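Long-range contacts in hypothetical protein (Pseudomonas aeruginosa, PDB 2H9F), which probably isomerises methylaconitate, as a member of the PrpF family of isomerases: residues A[214-222]-A[256-264]; A[278-288]-A[298-309]. All coordinates share one frame; numbering follows the deposited sequence.

Interaction 1: A[214-222]-A[256-264]; sequences MINAGIPTV and AGALRMGLI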
# COMPACT_ATOMS: atom_id res chain seq x y z
N MSE A 214 -28.87 -20.98 16.91
CA MSE A 214 -28.72 -20.62 15.52
C MSE A 214 -29.34 -19.23 15.38
O MSE A 214 -30.54 -19.07 15.55
CB MSE A 214 -29.41 -21.66 14.64
CG MSE A 214 -28.64 -22.97 14.56
SE MSE A 214 -29.63 -24.43 13.86
CE MSE A 214 -30.60 -24.93 15.53
N ILE A 215 -28.49 -18.24 15.15
CA ILE A 215 -28.86 -16.84 15.17
C ILE A 215 -28.41 -16.14 13.87
O ILE A 215 -27.31 -16.35 13.37
CB ILE A 215 -28.27 -16.13 16.45
CG1 ILE A 215 -28.80 -14.69 16.57
CG2 ILE A 215 -26.78 -16.15 16.46
CD1 ILE A 215 -28.61 -14.03 17.92
N ASN A 216 -29.30 -15.33 13.32
CA ASN A 216 -28.98 -14.50 12.18
C ASN A 216 -28.83 -13.05 12.65
O ASN A 216 -29.80 -12.32 12.73
CB ASN A 216 -30.09 -14.64 11.12
CG ASN A 216 -29.77 -13.92 9.85
OD1 ASN A 216 -28.62 -13.50 9.60
ND2 ASN A 216 -30.80 -13.74 9.02
N ALA A 217 -27.62 -12.67 13.03
CA ALA A 217 -27.33 -11.34 13.57
C ALA A 217 -25.87 -11.12 13.35
O ALA A 217 -25.07 -11.88 13.86
CB ALA A 217 -27.65 -11.25 15.06
N GLY A 218 -25.51 -10.12 12.56
CA GLY A 218 -24.15 -9.95 12.07
C GLY A 218 -23.94 -10.87 10.88
O GLY A 218 -23.73 -10.41 9.74
N ILE A 219 -24.02 -12.17 11.16
CA ILE A 219 -23.88 -13.21 10.15
C ILE A 219 -24.61 -14.43 10.71
O ILE A 219 -24.63 -14.61 11.91
CB ILE A 219 -22.40 -13.50 9.86
CG1 ILE A 219 -22.25 -14.34 8.59
CG2 ILE A 219 -21.72 -14.18 11.01
CD1 ILE A 219 -20.88 -14.18 7.91
N PRO A 220 -25.26 -15.24 9.86
CA PRO A 220 -25.82 -16.49 10.37
C PRO A 220 -24.74 -17.33 11.05
O PRO A 220 -23.70 -17.59 10.44
CB PRO A 220 -26.35 -17.17 9.11
CG PRO A 220 -26.74 -16.00 8.25
CD PRO A 220 -25.51 -15.11 8.43
N THR A 221 -24.95 -17.65 12.32
CA THR A 221 -24.01 -18.38 13.12
C THR A 221 -24.71 -19.50 13.88
O THR A 221 -25.80 -19.33 14.44
CB THR A 221 -23.28 -17.42 14.14
OG1 THR A 221 -22.81 -16.25 13.46
CG2 THR A 221 -22.11 -18.12 14.82
N VAL A 222 -24.08 -20.67 13.86
CA VAL A 222 -24.44 -21.79 14.68
C VAL A 222 -23.52 -21.85 15.89
O VAL A 222 -22.30 -22.03 15.75
CB VAL A 222 -24.32 -23.13 13.92
CG1 VAL A 222 -24.89 -24.23 14.76
CG2 VAL A 222 -25.05 -23.06 12.56
N ALA A 256 -25.28 -29.33 9.41
CA ALA A 256 -26.51 -29.64 10.14
C ALA A 256 -27.27 -28.34 10.52
O ALA A 256 -28.47 -28.23 10.29
CB ALA A 256 -26.18 -30.47 11.37
N GLY A 257 -26.55 -27.36 11.05
CA GLY A 257 -27.15 -26.05 11.38
C GLY A 257 -27.61 -25.28 10.16
O GLY A 257 -28.67 -24.64 10.20
N ALA A 258 -26.85 -25.36 9.07
CA ALA A 258 -27.26 -24.70 7.82
C ALA A 258 -28.56 -25.24 7.36
O ALA A 258 -29.42 -24.50 6.89
CB ALA A 258 -26.24 -24.92 6.75
N LEU A 259 -28.67 -26.56 7.41
CA LEU A 259 -29.89 -27.25 7.01
C LEU A 259 -31.05 -26.80 7.88
O LEU A 259 -32.11 -26.42 7.38
CB LEU A 259 -29.73 -28.77 7.13
CG LEU A 259 -29.17 -29.47 5.90
CD1 LEU A 259 -28.55 -30.79 6.29
CD2 LEU A 259 -30.26 -29.64 4.84
N ARG A 260 -30.85 -26.86 9.18
CA ARG A 260 -31.88 -26.52 10.15
C ARG A 260 -32.28 -25.02 10.08
O ARG A 260 -33.43 -24.69 10.32
CB ARG A 260 -31.38 -26.90 11.55
CG ARG A 260 -32.34 -26.66 12.68
CD ARG A 260 -33.57 -27.54 12.61
NE ARG A 260 -34.28 -27.49 13.89
CZ ARG A 260 -35.49 -26.94 14.10
NH1 ARG A 260 -36.20 -26.32 13.13
NH2 ARG A 260 -35.99 -26.99 15.33
N MSE A 261 -31.33 -24.15 9.72
CA MSE A 261 -31.60 -22.72 9.55
C MSE A 261 -32.25 -22.39 8.20
O MSE A 261 -32.62 -21.22 7.95
CB MSE A 261 -30.29 -21.93 9.65
CG MSE A 261 -29.73 -21.88 11.04
SE MSE A 261 -28.06 -21.00 11.10
CE MSE A 261 -28.62 -19.19 11.49
N GLY A 262 -32.37 -23.38 7.33
CA GLY A 262 -32.99 -23.16 6.01
C GLY A 262 -32.06 -22.49 4.99
O GLY A 262 -32.50 -22.05 3.93
N LEU A 263 -30.77 -22.41 5.31
CA LEU A 263 -29.79 -21.78 4.43
C LEU A 263 -29.39 -22.68 3.25
O LEU A 263 -28.90 -22.18 2.22
CB LEU A 263 -28.54 -21.40 5.22
CG LEU A 263 -28.72 -20.28 6.26
CD1 LEU A 263 -27.47 -20.15 7.14
CD2 LEU A 263 -29.08 -18.95 5.56
N ILE A 264 -29.57 -23.99 3.41
CA ILE A 264 -29.44 -24.95 2.32
C ILE A 264 -30.56 -25.97 2.40
O ILE A 264 -31.07 -26.28 3.48
CB ILE A 264 -28.06 -25.66 2.31
CG1 ILE A 264 -27.81 -26.43 3.61
CG2 ILE A 264 -26.96 -24.65 2.09
CD1 ILE A 264 -26.41 -27.03 3.71
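Val222 lies against Gly257 with their CA atoms 6.0 Å apart, and Met214 faces Met261 with CA atoms 7.0 Å apart. The C-terminal end of helix 244-260 is thus docked on one face of the antiparallel hairpin of strands 208-216 and 220-225, whose other face, with Ile215 and Thr221, packs on helix 319-330. Past the helix a Schellman motif centred on Gly262, with a positive phi of 78°, folds Leu263 back so that its CD1 reaches Pro220 CB at 3.7 Å.

Met261, a selenomethionine like Met214, reaches across both strands. Met261 CG touches Met214 CB at 3.6 Å, and Met261 SE rests against Val222 CG2. A bend at chi3 (92°) carries Met261 CE over the hairpin backbone, close to Pro220 CB. There Met261 CE lies 3.6 Å from Ile215 O. Met214 is bent at chi3 as well (-81°); it crosses the Arg260 side chain at about a right angle, with SE 3.7 Å from Arg260 CG. Gly257 has no side chain to hold the strand off, and Val222 CG2 comes within 3.8 Å of its CA.

No hydrogen bond joins the two segments; the guanidinium of Arg260 makes a salt bridge with Asp200 of neighbouring strand 200-204. Between 214-222 and 256-264 the contact is therefore van der Waals packing and burial of apolar groups, supplied largely by two long, flexible methionine side chains in which selenium takes the place of sulfur.

Interaction 2: A[278-288]-A[298-309]; sequences KIAFVAPPRDY and AGDIDLLVRALS. With SO4 (sulfate ion), chain F.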
# COMPACT_ATOMS: atom_id res chain seq x y z
N LYS A 278 -21.49 -19.41 9.94
CA LYS A 278 -20.29 -19.73 10.73
C LYS A 278 -20.63 -20.74 11.83
O LYS A 278 -21.81 -20.97 12.11
CB LYS A 278 -19.70 -18.47 11.34
CG LYS A 278 -19.38 -17.36 10.31
CD LYS A 278 -18.51 -17.85 9.17
CE LYS A 278 -17.87 -16.73 8.32
NZ LYS A 278 -16.97 -17.31 7.21
N ILE A 279 -19.60 -21.32 12.45
CA ILE A 279 -19.75 -22.31 13.49
C ILE A 279 -18.81 -21.89 14.60
O ILE A 279 -17.64 -21.62 14.36
CB ILE A 279 -19.42 -23.78 12.99
CG1 ILE A 279 -19.39 -24.80 14.13
CG2 ILE A 279 -18.10 -23.87 12.26
CD1 ILE A 279 -20.74 -25.06 14.76
N ALA A 280 -19.33 -21.80 15.82
CA ALA A 280 -18.49 -21.39 16.96
C ALA A 280 -18.94 -22.15 18.19
O ALA A 280 -20.09 -22.58 18.29
CB ALA A 280 -18.62 -19.89 17.20
N PHE A 281 -18.02 -22.32 19.12
CA PHE A 281 -18.33 -22.97 20.35
C PHE A 281 -17.94 -22.05 21.48
O PHE A 281 -16.94 -21.34 21.39
CB PHE A 281 -17.68 -24.36 20.50
CG PHE A 281 -16.20 -24.42 20.21
CD1 PHE A 281 -15.72 -24.43 18.92
CD2 PHE A 281 -15.27 -24.59 21.26
CE1 PHE A 281 -14.34 -24.55 18.66
CE2 PHE A 281 -13.90 -24.69 21.01
CZ PHE A 281 -13.44 -24.68 19.73
N VAL A 282 -18.76 -22.11 22.53
CA VAL A 282 -18.69 -21.22 23.69
C VAL A 282 -18.51 -21.98 25.00
O VAL A 282 -18.86 -23.17 25.12
CB VAL A 282 -19.97 -20.33 23.78
CG1 VAL A 282 -20.16 -19.55 22.50
CG2 VAL A 282 -21.21 -21.15 24.11
N ALA A 283 -17.99 -21.28 25.99
CA ALA A 283 -17.80 -21.84 27.30
C ALA A 283 -17.76 -20.73 28.35
O ALA A 283 -17.45 -19.57 28.07
CB ALA A 283 -16.50 -22.65 27.35
N PRO A 284 -18.09 -21.09 29.59
CA PRO A 284 -17.85 -20.14 30.66
C PRO A 284 -16.37 -19.84 30.75
O PRO A 284 -15.56 -20.62 30.27
CB PRO A 284 -18.31 -20.86 31.91
CG PRO A 284 -18.84 -22.17 31.48
CD PRO A 284 -18.66 -22.37 30.03
N PRO A 285 -16.03 -18.73 31.39
CA PRO A 285 -14.67 -18.29 31.47
C PRO A 285 -13.74 -19.22 32.24
O PRO A 285 -14.10 -19.86 33.20
CB PRO A 285 -14.76 -16.92 32.14
CG PRO A 285 -16.10 -16.77 32.63
CD PRO A 285 -16.97 -17.78 32.01
N ARG A 286 -12.51 -19.23 31.78
CA ARG A 286 -11.51 -20.14 32.22
C ARG A 286 -10.24 -19.42 31.87
O ARG A 286 -10.15 -18.81 30.81
CB ARG A 286 -11.57 -21.39 31.38
CG ARG A 286 -11.66 -22.68 32.13
CD ARG A 286 -12.57 -23.63 31.40
NE ARG A 286 -13.60 -24.15 32.31
CZ ARG A 286 -14.86 -24.43 31.94
NH1 ARG A 286 -15.25 -24.24 30.68
NH2 ARG A 286 -15.73 -24.88 32.85
N ASP A 287 -9.26 -19.50 32.73
CA ASP A 287 -7.95 -19.04 32.41
C ASP A 287 -7.38 -19.83 31.25
O ASP A 287 -7.55 -21.05 31.17
CB ASP A 287 -6.97 -19.28 33.58
CG ASP A 287 -7.35 -18.58 34.86
OD1 ASP A 287 -8.32 -17.83 34.90
OD2 ASP A 287 -6.64 -18.79 35.86
N TYR A 288 -6.65 -19.12 30.39
CA TYR A 288 -5.89 -19.76 29.31
C TYR A 288 -4.73 -18.90 28.86
O TYR A 288 -4.75 -17.69 29.08
CB TYR A 288 -6.78 -20.07 28.11
CG TYR A 288 -7.33 -18.86 27.39
CD1 TYR A 288 -8.34 -18.10 27.93
CD2 TYR A 288 -6.85 -18.50 26.13
CE1 TYR A 288 -8.85 -16.99 27.24
CE2 TYR A 288 -7.37 -17.41 25.44
CZ TYR A 288 -8.36 -16.66 26.00
OH TYR A 288 -8.86 -15.57 25.31
N ALA A 298 -9.75 -15.83 33.97
CA ALA A 298 -11.18 -16.03 33.93
C ALA A 298 -11.92 -14.79 34.41
O ALA A 298 -12.93 -14.41 33.85
CB ALA A 298 -11.56 -17.24 34.80
N GLY A 299 -11.39 -14.15 35.43
CA GLY A 299 -11.99 -12.95 36.02
C GLY A 299 -12.03 -11.75 35.08
O GLY A 299 -12.80 -10.81 35.29
N ASP A 300 -11.21 -11.80 34.04
CA ASP A 300 -11.10 -10.71 33.12
C ASP A 300 -12.11 -10.80 32.00
O ASP A 300 -12.23 -9.88 31.23
CB ASP A 300 -9.72 -10.72 32.47
CG ASP A 300 -8.59 -10.40 33.44
OD1 ASP A 300 -8.84 -9.87 34.55
OD2 ASP A 300 -7.43 -10.67 33.01
N ILE A 301 -12.76 -11.94 31.84
CA ILE A 301 -13.67 -12.16 30.72
C ILE A 301 -15.00 -12.68 31.22
O ILE A 301 -15.08 -13.20 32.32
CB ILE A 301 -13.08 -13.14 29.65
CG1 ILE A 301 -12.56 -14.44 30.30
CG2 ILE A 301 -11.95 -12.48 28.82
CD1 ILE A 301 -12.35 -15.57 29.31
N ASP A 302 -16.02 -12.56 30.38
CA ASP A 302 -17.35 -13.06 30.68
C ASP A 302 -17.60 -14.45 30.09
O ASP A 302 -18.41 -15.20 30.62
CB ASP A 302 -18.39 -12.08 30.15
CG ASP A 302 -18.35 -10.72 30.84
OD1 ASP A 302 -18.64 -10.65 32.07
OD2 ASP A 302 -18.03 -9.71 30.17
N LEU A 303 -16.92 -14.79 28.99
CA LEU A 303 -17.05 -16.10 28.41
C LEU A 303 -15.91 -16.34 27.42
O LEU A 303 -15.15 -15.43 27.10
CB LEU A 303 -18.36 -16.21 27.66
CG LEU A 303 -18.54 -15.40 26.38
CD1 LEU A 303 -19.73 -15.97 25.63
CD2 LEU A 303 -18.67 -13.87 26.62
N LEU A 304 -15.81 -17.57 26.94
CA LEU A 304 -14.85 -17.93 25.90
C LEU A 304 -15.66 -18.18 24.66
O LEU A 304 -16.72 -18.76 24.76
CB LEU A 304 -14.16 -19.23 26.24
CG LEU A 304 -13.22 -19.20 27.48
CD1 LEU A 304 -13.04 -20.64 28.01
CD2 LEU A 304 -11.93 -18.54 27.07
N VAL A 305 -15.12 -17.80 23.52
CA VAL A 305 -15.71 -18.13 22.23
C VAL A 305 -14.56 -18.52 21.27
O VAL A 305 -13.48 -17.92 21.28
CB VAL A 305 -16.51 -17.00 21.63
CG1 VAL A 305 -17.27 -17.49 20.34
CG2 VAL A 305 -17.53 -16.45 22.63
N ARG A 306 -14.81 -19.56 20.48
CA ARG A 306 -13.91 -20.00 19.42
C ARG A 306 -14.75 -20.18 18.16
O ARG A 306 -15.79 -20.84 18.21
CB ARG A 306 -13.27 -21.32 19.82
CG ARG A 306 -12.35 -21.29 21.10
CD ARG A 306 -11.10 -20.52 20.80
NE ARG A 306 -10.14 -20.47 21.90
CZ ARG A 306 -10.10 -19.55 22.87
NH1 ARG A 306 -11.04 -18.63 22.99
NH2 ARG A 306 -9.12 -19.60 23.76
N ALA A 307 -14.32 -19.60 17.04
CA ALA A 307 -15.08 -19.71 15.81
C ALA A 307 -14.22 -20.22 14.68
O ALA A 307 -13.04 -19.95 14.63
CB ALA A 307 -15.71 -18.35 15.44
N LEU A 308 -14.84 -20.95 13.76
CA LEU A 308 -14.17 -21.37 12.54
C LEU A 308 -14.66 -20.50 11.41
O LEU A 308 -15.84 -20.15 11.35
CB LEU A 308 -14.47 -22.84 12.22
CG LEU A 308 -13.78 -23.89 13.09
CD1 LEU A 308 -14.60 -24.14 14.32
CD2 LEU A 308 -13.55 -25.21 12.36
N SER A 309 -13.76 -20.13 10.51
CA SER A 309 -14.17 -19.54 9.23
C SER A 309 -13.47 -20.30 8.08
O SER A 309 -12.30 -20.65 8.17
CB SER A 309 -13.83 -18.05 9.16
OG SER A 309 -14.38 -17.48 7.97
S SO4 F . -17.31 -14.27 5.09
O1 SO4 F . -18.62 -14.24 4.42
O2 SO4 F . -16.37 -13.29 4.54
O3 SO4 F . -17.56 -13.84 6.47
O4 SO4 F . -16.75 -15.64 5.01
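Arg306 meets two aromatic rings with different parts of one side chain: its CB lies over the face of Phe281, 3.6 Å from the ring centroid, while its guanidinium approaches Tyr288. The setting is an antiparallel strand pair, 278-283 with 303-309. Phe281 N donates to Arg306 O at 2.8 Å and Arg306 N to Phe281 O at 2.9 Å, a reciprocal pairing repeated by Ala283 and Leu304. The Tyr288 contact is an off-centre cation-pi interaction, with Arg306 CZ 4.8 Å from the ring centroid. Because the planes are 61° apart it is no flat stack; NH2 leads, over the ring face. Hydrogen bonds from NH1 to Val305 O, NE to Glu235 O and NH2 to Thr234 O hold the guanidinium.

Leu304, on the same sheet face as Arg306, sets CD2 3.5 Å from Tyr288 CE1. On the other face Ala280 CB meets Ala307 CB, and Val282 lies alongside Val305.

Beyond the strands Asp287 OD1 accepts the Ala298 N-H at 2.6 Å. At the far end a sulfate, probably from the crystallisation liquor, is also bonded by His275 ND1. A bend at chi2 (-53°) swings Lys278 to Ser309: NZ donates to Ser309 OG at 2.7 Å and to sulfate O4 at 2.8 Å.

How the interactions relate
Interactions 1 and 2 meet through strands 220-225 and 278-283, parallel neighbours: Lys278 O lies 2.9 Å from Val222 N, and Lys278 N lies 2.9 Å from Pro220 O, both probable hydrogen bonds. Helix 244-260 serves both, its last turn resting on the hairpin of interaction 1 while Leu247, Phe250 and Ile253 touch Ile279, Phe281 or Leu308 of interaction 2. Each contact is mainly buried, yet the chemistry differs. Interaction 1 joins helix to sheet through packing with no hydrogen bond between its segments, burying 343 Å². Interaction 2 pairs two neighbouring strands and runs on into the loops beyond them, buries 1022 Å² and adds directional backbone bonds, with exposed Asp287 at one end and a sulfate at the other.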